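Local structure of putative cytoplasmic protein (2Q02) at residues Leu168-Leu176 / Val223-Leu233; Ala211-Ser219 / Phe244-Trp254. The protein is of unknown function but binds zinc in a xylose isomerase-like TIM barrel, and may have isomerase activity. All blocks are in the same frame, centred on the assembly; numbering follows the deposited sequence. Where two conformers were deposited one is given.

Contact 1. Residues Leu168-Leu176 / Val223-Leu233. With ZN (zinc ion), chain E.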
loop_
_atom_site.group_PDB
_atom_site.type_symbol
_atom_site.label_atom_id
_atom_site.label_comp_id
_atom_site.label_asym_id
_atom_site.label_seq_id
_atom_site.Cartn_x
_atom_site.Cartn_y
_atom_site.Cartn_z
ATOM N N LEU A 168 1.867 -2.790 -6.718
ATOM C CA LEU A 168 1.217 -2.879 -5.432
ATOM C C LEU A 168 -0.289 -3.122 -5.678
ATOM O O LEU A 168 -1.017 -2.245 -6.174
ATOM C CB LEU A 168 1.445 -1.581 -4.664
ATOM C CG LEU A 168 1.188 -1.650 -3.171
ATOM C CD1 LEU A 168 1.549 -0.284 -2.532
ATOM C CD2 LEU A 168 -0.268 -2.098 -2.844
ATOM N N LEU A 169 -0.732 -4.332 -5.357
ATOM C CA LEU A 169 -2.106 -4.706 -5.575
ATOM C C LEU A 169 -2.928 -4.325 -4.330
ATOM O O LEU A 169 -2.738 -4.860 -3.242
ATOM C CB LEU A 169 -2.190 -6.209 -5.880
ATOM C CG LEU A 169 -3.435 -6.749 -6.589
ATOM C CD1 LEU A 169 -3.237 -8.239 -6.783
ATOM C CD2 LEU A 169 -4.738 -6.476 -5.833
ATOM N N ASP A 170 -3.844 -3.400 -4.505
ATOM C CA ASP A 170 -4.714 -2.971 -3.432
ATOM C C ASP A 170 -6.151 -3.493 -3.696
ATOM O O ASP A 170 -6.751 -3.184 -4.734
ATOM C CB ASP A 170 -4.644 -1.460 -3.404
ATOM C CG ASP A 170 -5.342 -0.876 -2.245
ATOM O OD1 ASP A 170 -6.521 -1.221 -2.053
ATOM O OD2 ASP A 170 -4.711 -0.063 -1.546
ATOM N N THR A 171 -6.689 -4.311 -2.787
ATOM C CA THR A 171 -7.968 -4.997 -3.046
ATOM C C THR A 171 -9.134 -4.029 -3.303
ATOM O O THR A 171 -10.043 -4.353 -4.059
ATOM C CB THR A 171 -8.385 -5.917 -1.906
ATOM O OG1 THR A 171 -8.453 -5.156 -0.693
ATOM C CG2 THR A 171 -7.408 -7.088 -1.762
ATOM N N PHE A 172 -9.102 -2.859 -2.678
ATOM C CA PHE A 172 -10.085 -1.819 -2.940
ATOM C C PHE A 172 -9.978 -1.307 -4.372
ATOM O O PHE A 172 -10.999 -1.128 -5.070
ATOM C CB PHE A 172 -9.889 -0.655 -1.970
ATOM C CG PHE A 172 -10.699 0.572 -2.301
ATOM C CD1 PHE A 172 -10.184 1.562 -3.126
ATOM C CD2 PHE A 172 -11.962 0.764 -1.736
ATOM C CE1 PHE A 172 -10.939 2.725 -3.400
ATOM C CE2 PHE A 172 -12.709 1.918 -1.995
ATOM C CZ PHE A 172 -12.197 2.901 -2.820
ATOM N N HIS A 173 -8.746 -1.046 -4.794
ATOM C CA HIS A 173 -8.526 -0.498 -6.132
ATOM C C HIS A 173 -8.823 -1.531 -7.217
ATOM O O HIS A 173 -9.349 -1.172 -8.270
ATOM C CB HIS A 173 -7.153 0.169 -6.260
ATOM C CG HIS A 173 -7.035 1.402 -5.422
ATOM N ND1 HIS A 173 -7.823 2.518 -5.630
ATOM C CD2 HIS A 173 -6.262 1.683 -4.345
ATOM C CE1 HIS A 173 -7.521 3.441 -4.729
ATOM N NE2 HIS A 173 -6.572 2.963 -3.945
ATOM N N HIS A 174 -8.534 -2.799 -6.940
ATOM C CA HIS A 174 -8.983 -3.888 -7.799
ATOM C C HIS A 174 -10.521 -3.914 -7.901
ATOM O O HIS A 174 -11.102 -4.080 -8.990
ATOM C CB HIS A 174 -8.480 -5.240 -7.252
ATOM C CG HIS A 174 -8.970 -6.440 -8.014
ATOM N ND1 HIS A 174 -8.265 -7.003 -9.059
ATOM C CD2 HIS A 174 -10.087 -7.196 -7.867
ATOM C CE1 HIS A 174 -8.938 -8.034 -9.536
ATOM N NE2 HIS A 174 -10.049 -8.172 -8.832
ATOM N N HIS A 175 -11.189 -3.766 -6.759
ATOM C CA HIS A 175 -12.642 -3.831 -6.727
ATOM C C HIS A 175 -13.275 -2.725 -7.547
ATOM O O HIS A 175 -14.267 -2.962 -8.233
ATOM C CB HIS A 175 -13.139 -3.766 -5.284
ATOM C CG HIS A 175 -14.618 -3.919 -5.135
ATOM N ND1 HIS A 175 -15.431 -2.892 -4.706
ATOM C CD2 HIS A 175 -15.428 -4.984 -5.330
ATOM C CE1 HIS A 175 -16.677 -3.321 -4.635
ATOM N NE2 HIS A 175 -16.703 -4.585 -5.018
ATOM N N LEU A 176 -12.696 -1.527 -7.481
ATOM C CA LEU A 176 -13.230 -0.363 -8.235
ATOM C C LEU A 176 -12.950 -0.421 -9.729
ATOM O O LEU A 176 -13.717 0.135 -10.516
ATOM C CB LEU A 176 -12.718 0.973 -7.690
ATOM C CG LEU A 176 -13.631 1.661 -6.693
ATOM C CD1 LEU A 176 -13.633 0.922 -5.365
ATOM C CD2 LEU A 176 -13.146 3.082 -6.525
ATOM N N VAL A 223 -17.820 -6.074 1.261
ATOM C CA VAL A 223 -18.461 -6.079 -0.055
ATOM C C VAL A 223 -17.468 -6.443 -1.189
ATOM O O VAL A 223 -17.874 -6.803 -2.299
ATOM C CB VAL A 223 -19.166 -4.690 -0.301
ATOM C CG1 VAL A 223 -19.284 -4.330 -1.781
ATOM C CG2 VAL A 223 -20.545 -4.673 0.376
HETATM N N MSE A 224 -16.174 -6.386 -0.907
HETATM C CA MSE A 224 -15.190 -6.406 -1.985
HETATM C C MSE A 224 -14.548 -7.763 -2.283
HETATM O O MSE A 224 -13.725 -7.853 -3.202
HETATM C CB MSE A 224 -14.112 -5.367 -1.700
HETATM C CG MSE A 224 -14.695 -4.039 -1.339
HETATM SE SE MSE A 224 -13.454 -2.651 -1.621
HETATM C CE MSE A 224 -14.697 -1.318 -1.842
ATOM N N GLN A 225 -14.924 -8.799 -1.531
ATOM C CA GLN A 225 -14.405 -10.150 -1.732
ATOM C C GLN A 225 -12.907 -10.270 -1.426
ATOM O O GLN A 225 -12.164 -10.892 -2.177
ATOM C CB GLN A 225 -14.715 -10.663 -3.153
ATOM C CG GLN A 225 -16.168 -11.093 -3.340
ATOM C CD GLN A 225 -16.381 -11.922 -4.604
ATOM O OE1 GLN A 225 -16.242 -13.145 -4.587
ATOM N NE2 GLN A 225 -16.723 -11.254 -5.703
ATOM N N ASN A 226 -12.461 -9.683 -0.320
ATOM C CA ASN A 226 -11.052 -9.807 0.059
ATOM C C ASN A 226 -10.635 -11.266 0.279
ATOM O O ASN A 226 -9.596 -11.664 -0.218
ATOM C CB ASN A 226 -10.724 -8.977 1.309
ATOM C CG ASN A 226 -10.605 -7.498 1.009
ATOM O OD1 ASN A 226 -9.508 -6.935 0.984
ATOM N ND2 ASN A 226 -11.740 -6.862 0.771
ATOM N N TYR A 227 -11.449 -12.048 1.005
ATOM C CA TYR A 227 -11.134 -13.455 1.282
ATOM C C TYR A 227 -10.856 -14.157 -0.019
ATOM O O TYR A 227 -9.867 -14.879 -0.131
ATOM C CB TYR A 227 -12.278 -14.185 2.022
ATOM C CG TYR A 227 -11.924 -15.609 2.503
ATOM C CD1 TYR A 227 -11.299 -15.817 3.731
ATOM C CD2 TYR A 227 -12.216 -16.740 1.722
ATOM C CE1 TYR A 227 -10.970 -17.114 4.179
ATOM C CE2 TYR A 227 -11.888 -18.040 2.158
ATOM C CZ TYR A 227 -11.259 -18.224 3.391
ATOM O OH TYR A 227 -10.912 -19.504 3.846
ATOM N N GLN A 228 -11.721 -13.919 -1.002
ATOM C CA GLN A 228 -11.601 -14.565 -2.308
ATOM C C GLN A 228 -10.466 -13.996 -3.146
ATOM O O GLN A 228 -9.810 -14.740 -3.875
ATOM C CB GLN A 228 -12.914 -14.485 -3.086
ATOM C CG GLN A 228 -14.043 -15.324 -2.491
ATOM C CD GLN A 228 -15.035 -14.526 -1.642
ATOM O OE1 GLN A 228 -14.707 -13.491 -1.052
ATOM N NE2 GLN A 228 -16.265 -15.021 -1.585
ATOM N N GLN A 229 -10.215 -12.699 -3.041
ATOM C CA GLN A 229 -9.065 -12.105 -3.743
ATOM C C GLN A 229 -7.760 -12.655 -3.178
ATOM O O GLN A 229 -6.831 -12.899 -3.926
ATOM C CB GLN A 229 -9.047 -10.580 -3.652
ATOM C CG GLN A 229 -10.025 -9.861 -4.559
ATOM C CD GLN A 229 -9.714 -8.361 -4.618
ATOM O OE1 GLN A 229 -8.594 -7.970 -4.977
ATOM N NE2 GLN A 229 -10.686 -7.522 -4.244
ATOM N N VAL A 230 -7.704 -12.837 -1.860
ATOM C CA VAL A 230 -6.516 -13.342 -1.180
ATOM C C VAL A 230 -6.329 -14.812 -1.471
ATOM O O VAL A 230 -5.196 -15.254 -1.639
ATOM C CB VAL A 230 -6.595 -13.169 0.363
ATOM C CG1 VAL A 230 -5.516 -14.018 1.070
ATOM C CG2 VAL A 230 -6.454 -11.707 0.763
ATOM N N GLN A 231 -7.441 -15.559 -1.489
ATOM C CA GLN A 231 -7.430 -17.000 -1.759
ATOM C C GLN A 231 -6.921 -17.272 -3.170
ATOM O O GLN A 231 -6.193 -18.245 -3.413
ATOM C CB GLN A 231 -8.819 -17.619 -1.543
ATOM C CG GLN A 231 -8.821 -19.152 -1.498
ATOM N N ARG A 232 -7.277 -16.396 -4.098
ATOM C CA ARG A 232 -6.805 -16.536 -5.457
ATOM C C ARG A 232 -5.287 -16.340 -5.544
ATOM O O ARG A 232 -4.580 -17.141 -6.189
ATOM C CB ARG A 232 -7.514 -15.541 -6.358
ATOM C CG ARG A 232 -7.035 -15.616 -7.788
ATOM C CD ARG A 232 -7.956 -14.864 -8.713
ATOM N NE ARG A 232 -8.111 -13.435 -8.369
ATOM C CZ ARG A 232 -9.030 -12.651 -8.933
ATOM N NH1 ARG A 232 -9.855 -13.166 -9.855
ATOM N NH2 ARG A 232 -9.138 -11.369 -8.585
ATOM N N LEU A 233 -4.803 -15.273 -4.905
ATOM C CA LEU A 233 -3.376 -14.967 -4.865
ATOM C C LEU A 233 -2.604 -16.139 -4.295
ATOM O O LEU A 233 -1.567 -16.542 -4.845
ATOM C CB LEU A 233 -3.106 -13.696 -4.051
ATOM C CG LEU A 233 -3.529 -12.381 -4.731
ATOM C CD1 LEU A 233 -3.450 -11.171 -3.800
ATOM C CD2 LEU A 233 -2.694 -12.138 -5.958
HETATM ZN ZN ZN E . -3.128 0.964 -1.055
#
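Leu-169 and Leu-233 reach toward each other tip to tip, CD1 of the first 4.0 Å from CD2 of the second, where a strand of a TIM barrel meets a helix of its outer layer. Strand 166-170 ends here and runs straight into helix 171-176, which helix 226-235 flanks; the axes of the short helical segments cross at 103°. Asp-170 faces the barrel interior instead: its OD2 binds the zinc, together with Glu-139, His-197 and Glu-245, while OD1 weakly caps the new helix through Phe-172 N.

Thr-171 carries the polar centre of the contact. Its hydroxyl sits between the backbone N and the carbonyl carbon (chi1 56°), a placement that sets OG1 2.7 Å from Asn-226 OD1, to which it donates a hydrogen bond. The carbonyl of Thr-171 takes two donors from opposite faces of its plane, the helical His-175 N and Gln-229 NE2, the latter in a nearly straight bond (174°). Because Gln-229 NE2 also donates to Met-224 O, with both acceptors in the plane of its amide, the rotation of that amide is fixed.

Phe-172 points away from 223-233, yet CD2 of its ring packs 3.4 Å from CE of selenomethionine Met-224. The SE atom lies obliquely to the same ring, 4.9 Å from its centroid, in a Met-aromatic contact. His-174 slides past Gln-229 in the opposite direction, its CD2 3.3 Å from OE1. Beyond it the NE2 end of the imidazole lies at the edge of the Arg-232 guanidinium, whose charge is paired with Glu-181. His-175 lies across the selenomethionine side chain at about a right angle, and CG of Met-224 sits over one face of its imidazole, 3.8 Å from the ring centroid in a CH-pi contact.

Contact 2. Residues Ala211-Ser219 / Phe244-Trp254; sequences ADEQRIMLS and FEPFSSQLASW. With ZN (zinc ion), chain E.
The ring of Phe-247 lies over one face of the Arg-215 guanidinium, and Glu-245 meets the group at its NH2 end. CD2 of Phe-247 lies 3.5 Å above the centre of the guanidinium plane, although the two flat groups are inclined at 55° and so do not stack in parallel. A bend in the arginine chain (chi3 66°) brings NH2 to within 3.1 Å of Glu-245 OE1, which it meets from above the carboxylate plane in a salt bridge. At the other amino group, Asp-212 OD1 lies in the guanidinium plane, although NH1 comes to it from above the carboxylate plane; acids thus hold two corners of the group and probably help fix its rotation. Asp-212 CG in turn lies over one face of Phe-247, offset toward the rim.

The backbones mesh closely next to this cluster. Arg-215 O receives Phe-247 N and Ser-248 N, each at 3.0 Å, from opposite faces of its carbonyl plane. Glu-213 folds back at chi2 (56°), and its OE1 takes a hydrogen bond from the backbone N of Ser-249. Ser-248 OG accepts from Gln-250 N, forming an ST turn, while its CB abuts CG2 of Ile-216.

Farther from the metal, the curled chain of selenomethionine Met-217 fills the hollow between Phe-244, Pro-246 and Trp-254. Its SE rests 3.8 Å from Pro-246 CD and makes a Met-aromatic contact with Phe-244; CE approaches that ring obliquely, 3.9 Å from its CD1, and CG touches the tryptophan edge at CH2. Leu-218 CD1 meets the edge of the Phe-244 ring in its plane, 3.7 Å from CE1. Glu-245 OE1 also binds the zinc at 2.1 Å and its OE2 pairs with Arg-39; two loops thus frame the metal site at the C-terminal ends of the strands of a xylose isomerase-like TIM barrel.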
loop_
_atom_site.group_PDB
_atom_site.type_symbol
_atom_site.label_atom_id
_atom_site.label_comp_id
_atom_site.label_asym_id
_atom_site.label_seq_id
_atom_site.Cartn_x
_atom_site.Cartn_y
_atom_site.Cartn_z
ATOM N N ALA A 211 -15.308 5.676 -2.180
ATOM C CA ALA A 211 -14.077 6.453 -1.928
ATOM C C ALA A 211 -13.331 5.866 -0.721
ATOM O O ALA A 211 -13.857 5.002 -0.022
ATOM C CB ALA A 211 -14.396 7.930 -1.690
ATOM N N ASP A 212 -12.110 6.334 -0.493
ATOM C CA ASP A 212 -11.274 5.848 0.609
ATOM C C ASP A 212 -11.928 5.966 1.993
ATOM O O ASP A 212 -11.655 5.141 2.871
ATOM C CB ASP A 212 -9.922 6.560 0.619
ATOM C CG ASP A 212 -9.049 6.176 -0.565
ATOM O OD1 ASP A 212 -9.234 5.092 -1.132
ATOM O OD2 ASP A 212 -8.172 6.967 -0.942
ATOM N N GLU A 213 -12.799 6.954 2.178
ATOM C CA GLU A 213 -13.518 7.138 3.453
ATOM C C GLU A 213 -14.359 5.906 3.909
ATOM O O GLU A 213 -14.672 5.775 5.087
ATOM C CB GLU A 213 -14.397 8.406 3.360
ATOM C CG GLU A 213 -15.445 8.606 4.448
ATOM C CD GLU A 213 -14.879 8.601 5.862
ATOM O OE1 GLU A 213 -13.680 8.916 6.005
ATOM O OE2 GLU A 213 -15.640 8.290 6.825
ATOM N N GLN A 214 -14.726 5.029 2.972
ATOM C CA GLN A 214 -15.501 3.819 3.285
ATOM C C GLN A 214 -14.611 2.638 3.662
ATOM O O GLN A 214 -15.109 1.576 4.020
ATOM C CB GLN A 214 -16.370 3.407 2.092
ATOM C CG GLN A 214 -17.601 4.275 1.846
ATOM C CD GLN A 214 -17.280 5.596 1.158
ATOM O OE1 GLN A 214 -16.770 5.627 0.045
ATOM N NE2 GLN A 214 -17.579 6.684 1.824
ATOM N N ARG A 215 -13.300 2.813 3.580
ATOM C CA ARG A 215 -12.391 1.700 3.749
ATOM C C ARG A 215 -12.093 1.495 5.221
ATOM O O ARG A 215 -11.404 2.310 5.853
ATOM C CB ARG A 215 -11.102 1.902 2.946
ATOM C CG ARG A 215 -11.302 1.802 1.444
ATOM C CD ARG A 215 -10.100 2.259 0.709
ATOM N NE ARG A 215 -8.975 1.377 0.942
ATOM C CZ ARG A 215 -7.773 1.521 0.383
ATOM N NH1 ARG A 215 -7.522 2.526 -0.466
ATOM N NH2 ARG A 215 -6.811 0.654 0.680
ATOM N N ILE A 216 -12.629 0.399 5.748
ATOM C CA ILE A 216 -12.413 -0.002 7.137
ATOM C C ILE A 216 -11.606 -1.321 7.175
ATOM O O ILE A 216 -10.694 -1.503 6.388
ATOM C CB ILE A 216 -13.753 -0.049 7.913
ATOM C CG1 ILE A 216 -14.731 -1.095 7.339
ATOM C CG2 ILE A 216 -14.382 1.316 7.873
ATOM C CD1 ILE A 216 -16.086 -1.116 8.049
HETATM N N MSE A 217 -11.907 -2.215 8.099
HETATM C CA MSE A 217 -11.204 -3.478 8.186
HETATM C C MSE A 217 -12.107 -4.645 7.741
HETATM O O MSE A 217 -13.247 -4.435 7.290
HETATM C CB MSE A 217 -10.623 -3.627 9.596
HETATM C CG MSE A 217 -9.455 -2.659 9.834
HETATM SE SE MSE A 217 -7.758 -3.259 8.931
HETATM C CE MSE A 217 -7.284 -4.619 10.227
ATOM N N LEU A 218 -11.576 -5.866 7.811
ATOM C CA LEU A 218 -12.247 -7.025 7.216
ATOM C C LEU A 218 -13.323 -7.561 8.130
ATOM O O LEU A 218 -13.079 -7.780 9.304
ATOM C CB LEU A 218 -11.232 -8.125 6.864
ATOM C CG LEU A 218 -10.146 -7.673 5.864
ATOM C CD1 LEU A 218 -9.219 -8.841 5.451
ATOM C CD2 LEU A 218 -10.763 -7.021 4.644
ATOM N N SER A 219 -14.526 -7.722 7.601
ATOM C CA SER A 219 -15.591 -8.391 8.340
ATOM C C SER A 219 -16.304 -9.373 7.411
ATOM O O SER A 219 -15.950 -9.494 6.227
ATOM C CB SER A 219 -16.578 -7.368 8.917
ATOM O OG SER A 219 -17.525 -6.944 7.945
ATOM N N PHE A 244 -2.435 -4.348 5.967
ATOM C CA PHE A 244 -3.762 -3.817 6.237
ATOM C C PHE A 244 -3.721 -2.291 6.148
ATOM O O PHE A 244 -2.913 -1.661 6.834
ATOM C CB PHE A 244 -4.259 -4.284 7.617
ATOM C CG PHE A 244 -4.614 -5.749 7.660
ATOM C CD1 PHE A 244 -5.767 -6.215 7.042
ATOM C CD2 PHE A 244 -3.785 -6.668 8.301
ATOM C CE1 PHE A 244 -6.093 -7.574 7.063
ATOM C CE2 PHE A 244 -4.117 -8.038 8.350
ATOM C CZ PHE A 244 -5.265 -8.488 7.723
ATOM N N GLU A 245 -4.570 -1.720 5.277
ATOM C CA GLU A 245 -4.562 -0.275 4.974
ATOM C C GLU A 245 -5.995 0.315 4.933
ATOM O O GLU A 245 -6.518 0.647 3.879
ATOM C CB GLU A 245 -3.793 0.020 3.662
ATOM C CG GLU A 245 -3.607 1.528 3.361
ATOM C CD GLU A 245 -3.201 1.832 1.917
ATOM O OE1 GLU A 245 -3.731 1.198 0.982
ATOM O OE2 GLU A 245 -2.365 2.732 1.695
ATOM N N PRO A 246 -6.636 0.435 6.092
ATOM C CA PRO A 246 -7.867 1.204 6.159
ATOM C C PRO A 246 -7.634 2.733 6.096
ATOM O O PRO A 246 -6.537 3.205 6.418
ATOM C CB PRO A 246 -8.436 0.791 7.511
ATOM C CG PRO A 246 -7.260 0.523 8.323
ATOM C CD PRO A 246 -6.282 -0.130 7.403
ATOM N N PHE A 247 -8.664 3.483 5.681
ATOM C CA PHE A 247 -8.602 4.965 5.536
ATOM C C PHE A 247 -9.705 5.764 6.266
ATOM O O PHE A 247 -9.575 6.982 6.448
ATOM C CB PHE A 247 -8.715 5.340 4.060
ATOM C CG PHE A 247 -7.433 5.351 3.337
ATOM C CD1 PHE A 247 -6.649 6.495 3.319
ATOM C CD2 PHE A 247 -7.016 4.227 2.630
ATOM C CE1 PHE A 247 -5.441 6.520 2.635
ATOM C CE2 PHE A 247 -5.820 4.237 1.927
ATOM C CZ PHE A 247 -5.027 5.392 1.930
ATOM N N SER A 248 -10.794 5.101 6.632
ATOM C CA SER A 248 -11.964 5.798 7.181
ATOM C C SER A 248 -11.662 6.716 8.367
ATOM O O SER A 248 -10.774 6.444 9.168
ATOM C CB SER A 248 -13.012 4.772 7.623
ATOM O OG SER A 248 -14.032 5.399 8.363
ATOM N N SER A 249 -12.429 7.787 8.492
ATOM C CA SER A 249 -12.358 8.668 9.660
ATOM C C SER A 249 -12.903 7.981 10.909
ATOM O O SER A 249 -12.662 8.433 12.023
ATOM C CB SER A 249 -13.134 9.965 9.407
ATOM O OG SER A 249 -14.524 9.718 9.283
ATOM N N GLN A 250 -13.664 6.901 10.724
ATOM C CA GLN A 250 -14.119 6.075 11.861
ATOM C C GLN A 250 -12.911 5.553 12.671
ATOM O O GLN A 250 -13.028 5.259 13.854
ATOM C CB GLN A 250 -14.910 4.845 11.378
ATOM C CG GLN A 250 -16.343 5.058 10.831
ATOM C CD GLN A 250 -16.932 3.733 10.275
ATOM O OE1 GLN A 250 -17.087 2.736 11.009
ATOM N NE2 GLN A 250 -17.222 3.714 8.970
ATOM N N LEU A 251 -11.766 5.408 12.008
ATOM C CA LEU A 251 -10.542 4.937 12.656
ATOM C C LEU A 251 -10.103 5.809 13.828
ATOM O O LEU A 251 -9.663 5.278 14.856
ATOM C CB LEU A 251 -9.385 4.869 11.655
ATOM C CG LEU A 251 -9.489 3.822 10.546
ATOM C CD1 LEU A 251 -8.433 4.111 9.487
ATOM C CD2 LEU A 251 -9.323 2.410 11.071
ATOM N N ALA A 252 -10.200 7.129 13.666
ATOM C CA ALA A 252 -9.774 8.078 14.710
ATOM C C ALA A 252 -10.447 7.858 16.059
ATOM O O ALA A 252 -9.904 8.237 17.083
ATOM C CB ALA A 252 -10.011 9.510 14.256
ATOM N N SER A 253 -11.631 7.254 16.058
ATOM C CA SER A 253 -12.384 7.006 17.290
ATOM C C SER A 253 -11.997 5.702 18.020
ATOM O O SER A 253 -12.556 5.392 19.082
ATOM C CB SER A 253 -13.888 6.993 16.979
ATOM O OG SER A 253 -14.224 5.949 16.067
ATOM N N TRP A 254 -11.052 4.953 17.451
ATOM C CA TRP A 254 -10.628 3.642 17.986
ATOM C C TRP A 254 -9.537 3.748 19.067
ATOM O O TRP A 254 -8.497 4.379 18.846
ATOM C CB TRP A 254 -10.065 2.770 16.848
ATOM C CG TRP A 254 -11.045 2.341 15.777
ATOM C CD1 TRP A 254 -12.329 2.752 15.617
ATOM C CD2 TRP A 254 -10.786 1.418 14.716
ATOM N NE1 TRP A 254 -12.895 2.133 14.529
ATOM C CE2 TRP A 254 -11.966 1.309 13.959
ATOM C CE3 TRP A 254 -9.667 0.666 14.336
ATOM C CZ2 TRP A 254 -12.064 0.483 12.844
ATOM C CZ3 TRP A 254 -9.762 -0.149 13.224
ATOM C CH2 TRP A 254 -10.955 -0.237 12.491
HETATM ZN ZN ZN E . -3.128 0.964 -1.055
#

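From the N terminus, the chain first reaches 168-176, at the end of the sixth barrel strand, then passes through strand 193-198 into loop 211-219. Helix 226-235 follows, and segment 223-233 closes contact 1; the chain then enters strand 242-244, after which 244-254 closes contact 2. The two closures therefore cross, because 211-219 lies within the first and 244-254 beyond it. Contact 1 ties the sixth strand and its short helix to the helix before the eighth strand, whereas contact 2 joins the loops after strands seven and eight. They meet at the zinc, where Arg-215 also bridges to Asp-170 and packs against Phe-172.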